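Local structure of cysteine synthase (Fusobacterium nucleatum subsp. nucleatum strain ATCC 25586, 5XEM) at residues I116-D119 and K125-L128; I102-L107 and K221-G226; D173-G178 and S186-K191. The protein produces hydrogen sulfide from L-cysteine with pyridoxal 5'-phosphate as cofactor, and probably makes L-cysteine from O-acetyl-L-serine and hydrogen sulfide. All coordinates share one frame; numbering follows the deposited sequence.

Contact 1 of 3, residues I116-D119 and K125-L128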
loop_
_atom_site.group_PDB
_atom_site.type_symbol
_atom_site.label_atom_id
_atom_site.label_comp_id
_atom_site.label_asym_id
_atom_site.label_seq_id
_atom_site.Cartn_x
_atom_site.Cartn_y
_atom_site.Cartn_z
ATOM N N ILE A 116 18.779 -14.229 1.788
ATOM C CA ILE A 116 19.388 -15.469 2.281
ATOM C C ILE A 116 18.495 -15.965 3.417
ATOM O O ILE A 116 18.101 -15.177 4.297
ATOM C CB ILE A 116 20.805 -15.203 2.808
ATOM C CG1 ILE A 116 21.723 -14.827 1.648
ATOM C CG2 ILE A 116 21.348 -16.419 3.553
ATOM C CD1 ILE A 116 22.854 -13.931 2.034
ATOM N N LEU A 117 18.153 -17.250 3.393
ATOM C CA LEU A 117 17.177 -17.788 4.324
ATOM C C LEU A 117 17.848 -18.660 5.363
ATOM O O LEU A 117 18.804 -19.349 5.052
ATOM C CB LEU A 117 16.138 -18.644 3.597
ATOM C CG LEU A 117 15.340 -17.940 2.502
ATOM C CD1 LEU A 117 14.453 -18.958 1.776
ATOM C CD2 LEU A 117 14.512 -16.810 3.091
ATOM N N THR A 118 17.330 -18.613 6.581
ATOM C CA THR A 118 17.736 -19.537 7.625
ATOM C C THR A 118 16.520 -20.304 8.129
ATOM O O THR A 118 15.355 -19.894 7.945
ATOM C CB THR A 118 18.401 -18.793 8.799
ATOM O OG1 THR A 118 17.515 -17.778 9.267
ATOM C CG2 THR A 118 19.717 -18.165 8.358
ATOM N N ASP A 119 16.803 -21.407 8.813
ATOM C CA ASP A 119 15.769 -22.261 9.371
ATOM C C ASP A 119 14.877 -21.476 10.330
ATOM O O ASP A 119 15.324 -21.012 11.375
ATOM C CB ASP A 119 16.455 -23.441 10.089
ATOM C CG ASP A 119 15.558 -24.626 10.268
ATOM O OD1 ASP A 119 14.331 -24.430 10.452
ATOM O OD2 ASP A 119 16.079 -25.766 10.236
ATOM N N LYS A 125 17.618 -15.365 15.960
ATOM C CA LYS A 125 18.980 -15.692 16.405
ATOM C C LYS A 125 19.785 -16.309 15.257
ATOM O O LYS A 125 20.957 -15.970 15.066
ATOM C CB LYS A 125 18.907 -16.649 17.602
ATOM C CG LYS A 125 20.220 -17.254 18.066
ATOM C CD LYS A 125 20.040 -18.259 19.217
ATOM C CE LYS A 125 18.639 -18.864 19.374
ATOM N NZ LYS A 125 18.073 -19.795 18.321
ATOM N N ALA A 126 19.166 -17.210 14.506
ATOM C CA ALA A 126 19.802 -17.860 13.367
ATOM C C ALA A 126 20.170 -16.847 12.283
ATOM O O ALA A 126 21.234 -16.949 11.673
ATOM C CB ALA A 126 18.900 -18.955 12.779
ATOM N N CYS A 127 19.276 -15.884 12.046
ATOM C CA CYS A 127 19.541 -14.811 11.083
ATOM C C CYS A 127 20.766 -13.988 11.470
ATOM O O CYS A 127 21.638 -13.728 10.634
ATOM C CB CYS A 127 18.334 -13.888 10.989
ATOM S SG CYS A 127 16.838 -14.769 10.481
ATOM N N LEU A 128 20.808 -13.553 12.733
ATOM C CA LEU A 128 21.935 -12.765 13.233
ATOM C C LEU A 128 23.245 -13.564 13.166
ATOM O O LEU A 128 24.297 -13.036 12.761
ATOM C CB LEU A 128 21.653 -12.234 14.652
ATOM C CG LEU A 128 20.646 -11.077 14.801
ATOM C CD1 LEU A 128 20.328 -10.844 16.264
ATOM C CD2 LEU A 128 21.219 -9.783 14.235
#
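Thr118, the last residue of strand 114-118, and Cys127, in the second turn of helix 123-136, bring the two backbones closest, with their CA atoms 6.1 Å apart. A short connection turns the chain from strand to helix, and Asp119 OD1 accepts a hydrogen bond from Ser121 N inside that turn. The CB of Thr118 points at the helix, and the two branches beyond it do different jobs. OG1 sits between its own backbone N and carbonyl carbon (chi1 55°), which sends it toward Cys127, where it lies 3.3 Å from SG. The methyl CG2 swings the other way and comes to rest 3.8 Å from the backbone O of Ala126. Ala126 packs against the threonine, its CB being 4.0 Å from both Thr118 CB and Thr118 OG1. Thr118 thus touches two consecutive helical residues, and the joint is small and partly buried. It links the strand and helix of a beta-alpha-beta crossover, which runs from strand 114-118 through helix 123-136 to strand 141-142 at the opposite edge of the sheet. Strand 114-118, outermost in this chain's four-stranded parallel sheet, pairs with strand 92-97, and the backbone of Thr118 hydrogen-bonds to Met96 and Asp98. Cys127 also packs on Val95 and Pro97 of that neighbour and on Ala72 of strand 68-72.

Contact 2 of 3, residues I102-L107 and K221-G226; sequences IERIQL and KIQGMG. With 85F ((2R)-2-azanyl-3-[(2R)-2-azanyl-3-oxidanyl-3-oxidanylidene-propyl]sulfanyl-propanoic acid), chain C; PLP (pyridoxal-5'-phosphate), chain D.
Arg104 on helix 103-110 and Gln223 in the loop 221-226 form a buried, mainly polar bridge at the edge of the active site of a fold-type II pyridoxal phosphate enzyme, the fold of the cysteine synthase family. The loop folds into a type II beta turn from Ile222 to Met225, closed by Met225 N to Ile222 O, with Gly224 at its third position in a positive-phi conformation (phi 96°). Across the gap there is a single hydrogen bond, and a weak one: Arg104 NE gives its N-H to Gln223 OE1 over 3.5 Å, nearly straight at 160°. The straight arginine chain runs alongside the glutamine side chain, the two pointing opposite ways, and their flat ends are inclined 56° to each other. Gln223 CB lies in the guanidinium plane at its edge, 3.9 Å from Arg104 NH2. Ser101 N holds Gln223 OE1 more firmly, so the amide oxygen takes hydrogen bonds from both Ser101 and Arg104. Arg104 NH1 makes a weak hydrogen bond to Asn76 OD1, and Asn76 in turn hydrogen-bonds the cofactor through ND2, which places the arginine in the second shell. The methyl C2A of the cofactor lies near the guanidinium plane at its edge. Without a side chain, Gly224 lets its CA approach PLP C3 to 3.4 Å. Beyond it, the distal amino group of the lanthionine Schiff base is ringed by carbonyls: 85F NZ2 hydrogen-bonds Gly224 O at 2.8 Å and Gly226 O at 2.9 Å, with a weaker bond to Met225 O at 3.0 Å.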
loop_
_atom_site.group_PDB
_atom_site.type_symbol
_atom_site.label_atom_id
_atom_site.label_comp_id
_atom_site.label_asym_id
_atom_site.label_seq_id
_atom_site.Cartn_x
_atom_site.Cartn_y
_atom_site.Cartn_z
ATOM N N ILE A 102 5.418 -15.721 2.119
ATOM C CA ILE A 102 6.361 -15.767 0.970
ATOM C C ILE A 102 6.299 -14.479 0.107
ATOM O O ILE A 102 7.149 -14.249 -0.758
ATOM C CB ILE A 102 6.210 -17.038 0.069
ATOM C CG1 ILE A 102 5.730 -18.269 0.863
ATOM C CG2 ILE A 102 7.550 -17.358 -0.603
ATOM C CD1 ILE A 102 5.602 -19.539 0.040
ATOM N N GLU A 103 5.294 -13.635 0.346
ATOM C CA GLU A 103 5.270 -12.315 -0.284
ATOM C C GLU A 103 6.507 -11.493 0.127
ATOM O O GLU A 103 6.995 -10.686 -0.656
ATOM C CB GLU A 103 3.983 -11.546 0.033
ATOM C CG GLU A 103 2.711 -12.156 -0.558
ATOM C CD GLU A 103 1.943 -13.014 0.436
ATOM O OE1 GLU A 103 2.575 -13.872 1.086
ATOM O OE2 GLU A 103 0.710 -12.825 0.559
ATOM N N ARG A 104 7.026 -11.715 1.339
ATOM C CA ARG A 104 8.176 -10.943 1.824
ATOM C C ARG A 104 9.422 -11.126 0.937
ATOM O O ARG A 104 10.069 -10.140 0.607
ATOM C CB ARG A 104 8.476 -11.269 3.299
ATOM C CG ARG A 104 7.387 -10.835 4.289
ATOM C CD ARG A 104 7.719 -11.413 5.668
ATOM N NE ARG A 104 6.842 -11.075 6.803
ATOM C CZ ARG A 104 6.596 -9.843 7.258
ATOM N NH1 ARG A 104 7.100 -8.777 6.628
ATOM N NH2 ARG A 104 5.832 -9.665 8.318
ATOM N N ILE A 105 9.750 -12.364 0.546
ATOM C CA ILE A 105 10.936 -12.630 -0.284
ATOM C C ILE A 105 10.766 -11.983 -1.653
ATOM O O ILE A 105 11.696 -11.411 -2.193
ATOM C CB ILE A 105 11.213 -14.131 -0.550
ATOM C CG1 ILE A 105 11.484 -14.931 0.724
ATOM C CG2 ILE A 105 12.471 -14.310 -1.392
ATOM C CD1 ILE A 105 11.741 -16.406 0.431
ATOM N N GLN A 106 9.558 -12.096 -2.199
ATOM C CA GLN A 106 9.222 -11.492 -3.490
ATOM C C GLN A 106 9.313 -9.993 -3.478
ATOM O O GLN A 106 9.813 -9.398 -4.445
ATOM C CB GLN A 106 7.812 -11.897 -3.914
ATOM C CG GLN A 106 7.727 -13.342 -4.353
ATOM C CD GLN A 106 8.509 -13.573 -5.619
ATOM O OE1 GLN A 106 9.690 -13.913 -5.573
ATOM N NE2 GLN A 106 7.863 -13.351 -6.770
ATOM N N LEU A 107 8.793 -9.379 -2.420
ATOM C CA LEU A 107 8.793 -7.938 -2.309
ATOM C C LEU A 107 10.228 -7.499 -2.273
ATOM O O LEU A 107 10.601 -6.616 -3.011
ATOM C CB LEU A 107 8.056 -7.447 -1.050
ATOM C CG LEU A 107 6.531 -7.439 -1.117
ATOM C CD1 LEU A 107 5.920 -7.381 0.284
ATOM C CD2 LEU A 107 6.041 -6.282 -1.975
ATOM N N LYS A 221 2.258 -17.110 15.551
ATOM C CA LYS A 221 1.938 -16.792 14.145
ATOM C C LYS A 221 1.771 -15.283 13.917
ATOM O O LYS A 221 1.320 -14.863 12.829
ATOM C CB LYS A 221 0.651 -17.515 13.736
ATOM C CG LYS A 221 0.734 -19.028 13.870
ATOM C CD LYS A 221 -0.551 -19.735 13.469
ATOM C CE LYS A 221 -0.436 -21.231 13.714
ATOM N NZ LYS A 221 -1.734 -21.915 13.467
ATOM N N ILE A 222 2.103 -14.466 14.910
ATOM C CA ILE A 222 1.889 -13.009 14.788
ATOM C C ILE A 222 3.159 -12.438 14.162
ATOM O O ILE A 222 4.047 -11.901 14.846
ATOM C CB ILE A 222 1.539 -12.321 16.119
ATOM C CG1 ILE A 222 0.392 -13.077 16.833
ATOM C CG2 ILE A 222 1.217 -10.841 15.892
ATOM C CD1 ILE A 222 0.052 -12.551 18.217
ATOM N N GLN A 223 3.236 -12.573 12.841
ATOM C CA GLN A 223 4.457 -12.237 12.102
ATOM C C GLN A 223 4.964 -10.835 12.381
ATOM O O GLN A 223 4.191 -9.873 12.331
ATOM C CB GLN A 223 4.242 -12.434 10.597
ATOM C CG GLN A 223 3.894 -13.849 10.199
ATOM C CD GLN A 223 3.814 -14.041 8.684
ATOM O OE1 GLN A 223 4.643 -13.499 7.921
ATOM N NE2 GLN A 223 2.826 -14.833 8.238
ATOM N N GLY A 224 6.271 -10.708 12.657
ATOM C CA GLY A 224 6.866 -9.410 12.982
ATOM C C GLY A 224 6.969 -9.188 14.489
ATOM O O GLY A 224 7.925 -8.554 14.995
ATOM N N MET A 225 6.010 -9.716 15.235
ATOM C CA MET A 225 6.084 -9.562 16.700
ATOM C C MET A 225 6.874 -10.742 17.300
ATOM O O MET A 225 7.261 -11.677 16.593
ATOM C CB MET A 225 4.689 -9.445 17.290
ATOM C CG MET A 225 4.143 -8.029 17.260
ATOM S SD MET A 225 2.407 -7.873 17.693
ATOM C CE MET A 225 2.447 -8.611 19.354
ATOM N N GLY A 226 7.121 -10.681 18.598
ATOM C CA GLY A 226 7.851 -11.706 19.306
ATOM C C GLY A 226 9.334 -11.394 19.322
ATOM O O GLY A 226 9.832 -10.649 18.486
HETATM N N 85F C . 9.488 -6.579 12.577
HETATM C CA 85F C . 10.962 -6.683 12.523
HETATM C CB 85F C . 11.445 -7.904 13.337
HETATM S SG 85F C . 11.270 -7.720 15.095
HETATM C CD 85F C . 12.003 -9.194 15.837
HETATM C CE 85F C . 11.323 -10.531 15.439
HETATM N NZ2 85F C . 9.865 -10.472 15.609
HETATM C CZ1 85F C . 11.890 -11.636 16.370
HETATM O OH1 85F C . 11.303 -12.758 16.309
HETATM O OH2 85F C . 12.865 -11.396 17.136
HETATM C C 85F C . 11.452 -6.790 11.095
HETATM O OXT 85F C . 10.713 -6.331 10.211
HETATM O O 85F C . 12.588 -7.293 10.910
HETATM N N1 PLP D . 4.594 -5.809 13.400
HETATM C C2 PLP D . 5.250 -6.104 12.266
HETATM C C2A PLP D . 4.464 -6.472 11.007
HETATM C C3 PLP D . 6.654 -6.056 12.209
HETATM O O3 PLP D . 7.294 -6.342 11.047
HETATM C C4 PLP D . 7.385 -5.715 13.345
HETATM C C4A PLP D . 8.903 -5.657 13.329
HETATM C C5 PLP D . 6.667 -5.410 14.509
HETATM C C6 PLP D . 5.274 -5.459 14.495
HETATM C C5A PLP D . 7.342 -5.011 15.803
HETATM O O4P PLP D . 7.916 -3.661 15.678
HETATM P P PLP D . 9.226 -3.180 16.508
HETATM O O1P PLP D . 9.377 -1.769 16.369
HETATM O O2P PLP D . 10.302 -3.981 15.957
HETATM O O3P PLP D . 8.954 -3.649 17.894
#

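Contact 3 of 3, residues D173-G178 and S186-K191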
loop_
_atom_site.group_PDB
_atom_site.type_symbol
_atom_site.label_atom_id
_atom_site.label_comp_id
_atom_site.label_asym_id
_atom_site.label_seq_id
_atom_site.Cartn_x
_atom_site.Cartn_y
_atom_site.Cartn_z
ATOM N N ASP A 173 -4.516 9.631 25.839
ATOM C CA ASP A 173 -4.564 8.956 27.144
ATOM C C ASP A 173 -3.833 7.637 27.196
ATOM O O ASP A 173 -3.236 7.301 28.222
ATOM C CB ASP A 173 -6.018 8.727 27.536
ATOM C CG ASP A 173 -6.764 10.022 27.677
ATOM O OD1 ASP A 173 -6.303 10.871 28.466
ATOM O OD2 ASP A 173 -7.773 10.208 26.965
ATOM N N VAL A 174 -3.860 6.889 26.090
ATOM C CA VAL A 174 -3.268 5.559 26.066
ATOM C C VAL A 174 -2.601 5.301 24.675
ATOM O O VAL A 174 -3.106 5.734 23.674
ATOM C CB VAL A 174 -4.339 4.487 26.328
ATOM C CG1 VAL A 174 -3.702 3.104 26.343
ATOM C CG2 VAL A 174 -5.082 4.737 27.663
ATOM N N PHE A 175 -1.450 4.644 24.669
ATOM C CA PHE A 175 -0.761 4.253 23.437
ATOM C C PHE A 175 -0.462 2.772 23.587
ATOM O O PHE A 175 0.064 2.352 24.622
ATOM C CB PHE A 175 0.533 5.069 23.278
ATOM C CG PHE A 175 1.447 4.576 22.181
ATOM C CD1 PHE A 175 1.059 4.674 20.853
ATOM C CD2 PHE A 175 2.699 4.035 22.481
ATOM C CE1 PHE A 175 1.885 4.221 19.827
ATOM C CE2 PHE A 175 3.536 3.595 21.464
ATOM C CZ PHE A 175 3.117 3.678 20.136
ATOM N N ILE A 176 -0.824 1.967 22.580
ATOM C CA ILE A 176 -0.652 0.527 22.640
ATOM C C ILE A 176 0.055 0.144 21.352
ATOM O O ILE A 176 -0.390 0.548 20.273
ATOM C CB ILE A 176 -1.994 -0.229 22.819
ATOM C CG1 ILE A 176 -2.568 0.086 24.216
ATOM C CG2 ILE A 176 -1.788 -1.736 22.647
ATOM C CD1 ILE A 176 -3.990 -0.334 24.468
ATOM N N CYS A 177 1.153 -0.616 21.477
ATOM C CA CYS A 177 2.024 -0.926 20.350
ATOM C C CYS A 177 2.576 -2.348 20.432
ATOM O O CYS A 177 3.019 -2.796 21.504
ATOM C CB CYS A 177 3.181 0.079 20.324
ATOM S SG CYS A 177 4.203 0.040 18.845
ATOM N N GLY A 178 2.547 -3.058 19.307
ATOM C CA GLY A 178 3.113 -4.387 19.246
ATOM C C GLY A 178 4.624 -4.332 19.320
ATOM O O GLY A 178 5.211 -3.320 18.957
ATOM N N SER A 186 9.088 1.690 22.217
ATOM C CA SER A 186 9.930 2.371 23.213
ATOM C C SER A 186 10.234 3.811 22.790
ATOM O O SER A 186 10.212 4.704 23.607
ATOM C CB SER A 186 11.206 1.583 23.476
ATOM O OG SER A 186 10.884 0.243 23.879
ATOM N N GLY A 187 10.481 4.040 21.498
ATOM C CA GLY A 187 10.755 5.379 21.031
ATOM C C GLY A 187 9.527 6.271 21.064
ATOM O O GLY A 187 9.589 7.432 21.483
ATOM N N THR A 188 8.380 5.733 20.642
ATOM C CA THR A 188 7.167 6.517 20.646
ATOM C C THR A 188 6.728 6.809 22.086
ATOM O O THR A 188 6.389 7.957 22.395
ATOM C CB THR A 188 6.040 5.814 19.891
ATOM O OG1 THR A 188 6.536 5.373 18.611
ATOM C CG2 THR A 188 4.839 6.761 19.702
ATOM N N ALA A 189 6.778 5.795 22.963
ATOM C CA ALA A 189 6.313 5.940 24.345
ATOM C C ALA A 189 7.165 6.923 25.113
ATOM O O ALA A 189 6.623 7.653 25.953
ATOM C CB ALA A 189 6.319 4.589 25.069
ATOM N N LYS A 190 8.480 6.943 24.844
ATOM C CA LYS A 190 9.400 7.866 25.518
ATOM C C LYS A 190 9.017 9.307 25.234
ATOM O O LYS A 190 8.890 10.126 26.160
ATOM C CB LYS A 190 10.842 7.615 25.123
ATOM C CG LYS A 190 11.882 8.485 25.853
ATOM C CD LYS A 190 13.294 8.027 25.518
ATOM C CE LYS A 190 14.356 8.906 26.168
ATOM N NZ LYS A 190 15.721 8.696 25.610
ATOM N N LYS A 191 8.760 9.616 23.962
ATOM C CA LYS A 191 8.382 10.970 23.598
ATOM C C LYS A 191 7.043 11.354 24.182
ATOM O O LYS A 191 6.887 12.453 24.742
ATOM C CB LYS A 191 8.391 11.182 22.077
ATOM C CG LYS A 191 7.806 12.518 21.609
ATOM C CD LYS A 191 8.508 13.755 22.154
ATOM C CE LYS A 191 9.923 13.922 21.631
ATOM N NZ LYS A 191 10.034 14.146 20.168
#
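Phe175 presents one face of its ring to Thr188, and the two side chains cross at about a right angle. The methyl CG2 of the threonine stands over that face in a CH-pi contact, 3.9 Å from the ring centroid and 26° off the ring normal. It is displaced toward the rim, so the closest carbon is Phe175 CZ, 3.6 Å from Thr188 CG2. Thr188 CB follows close behind, 3.7 Å from Phe175 CE2, and the far end of the ring therefore meets the whole stem of the threonine. On the strand side, CG of Phe175 lies anti to the backbone N (chi1 169°), and the ring reaches out from the sheet to the helix. On the helix side, Thr188 OG1 is hydrogen-bonded to Ser184 O one turn earlier; this satisfies the hydroxyl and helps hold the rotamer in which CG2 faces the ring. Ala189 adds a looser apolar touch, its CB 4.5 Å from Phe175 CD2. All three residues are buried. Leu192 of the same helix also packs on the ring, and His156, Ala161 and Ile164 of helix 151-167 pack against Thr188. Phe175 and Thr188 thus clamp a helix onto the strand that precedes it, within the beta-alpha-beta unit of strand 174-178, helix 183-195 and strand 200-206. Such a unit, with a glycine-rich turn between strand and helix, resembles the Rossmann type; here Gly180, Thr181 and Ser184 of that turn and the helix start hydrogen-bond the pyridoxal phosphate.

In the fold
Contacts 1 and 3 lie on different sheets of the subunit. Contact 1 is at the edge of the four-stranded parallel sheet, and contact 3 is on the six-stranded mixed sheet on the opposite side of the chain's centre, their centres 29 Å apart. Contact 2 joins helix 103-110, next in the chain to strand 114-118, with the loop 221-226, so contacts 1 and 3 both fall, in series, within the chain it closes. It touches each: Ile105 CD1 packs 3.9 Å from Leu117 CD2, and Met225 SD lies 3.9 Å from Gly178 CA. The cofactor is met by loop 221-226 and by Gly178 at the end of strand 174-178, in the cleft between the two sheets, as in relatives of this family.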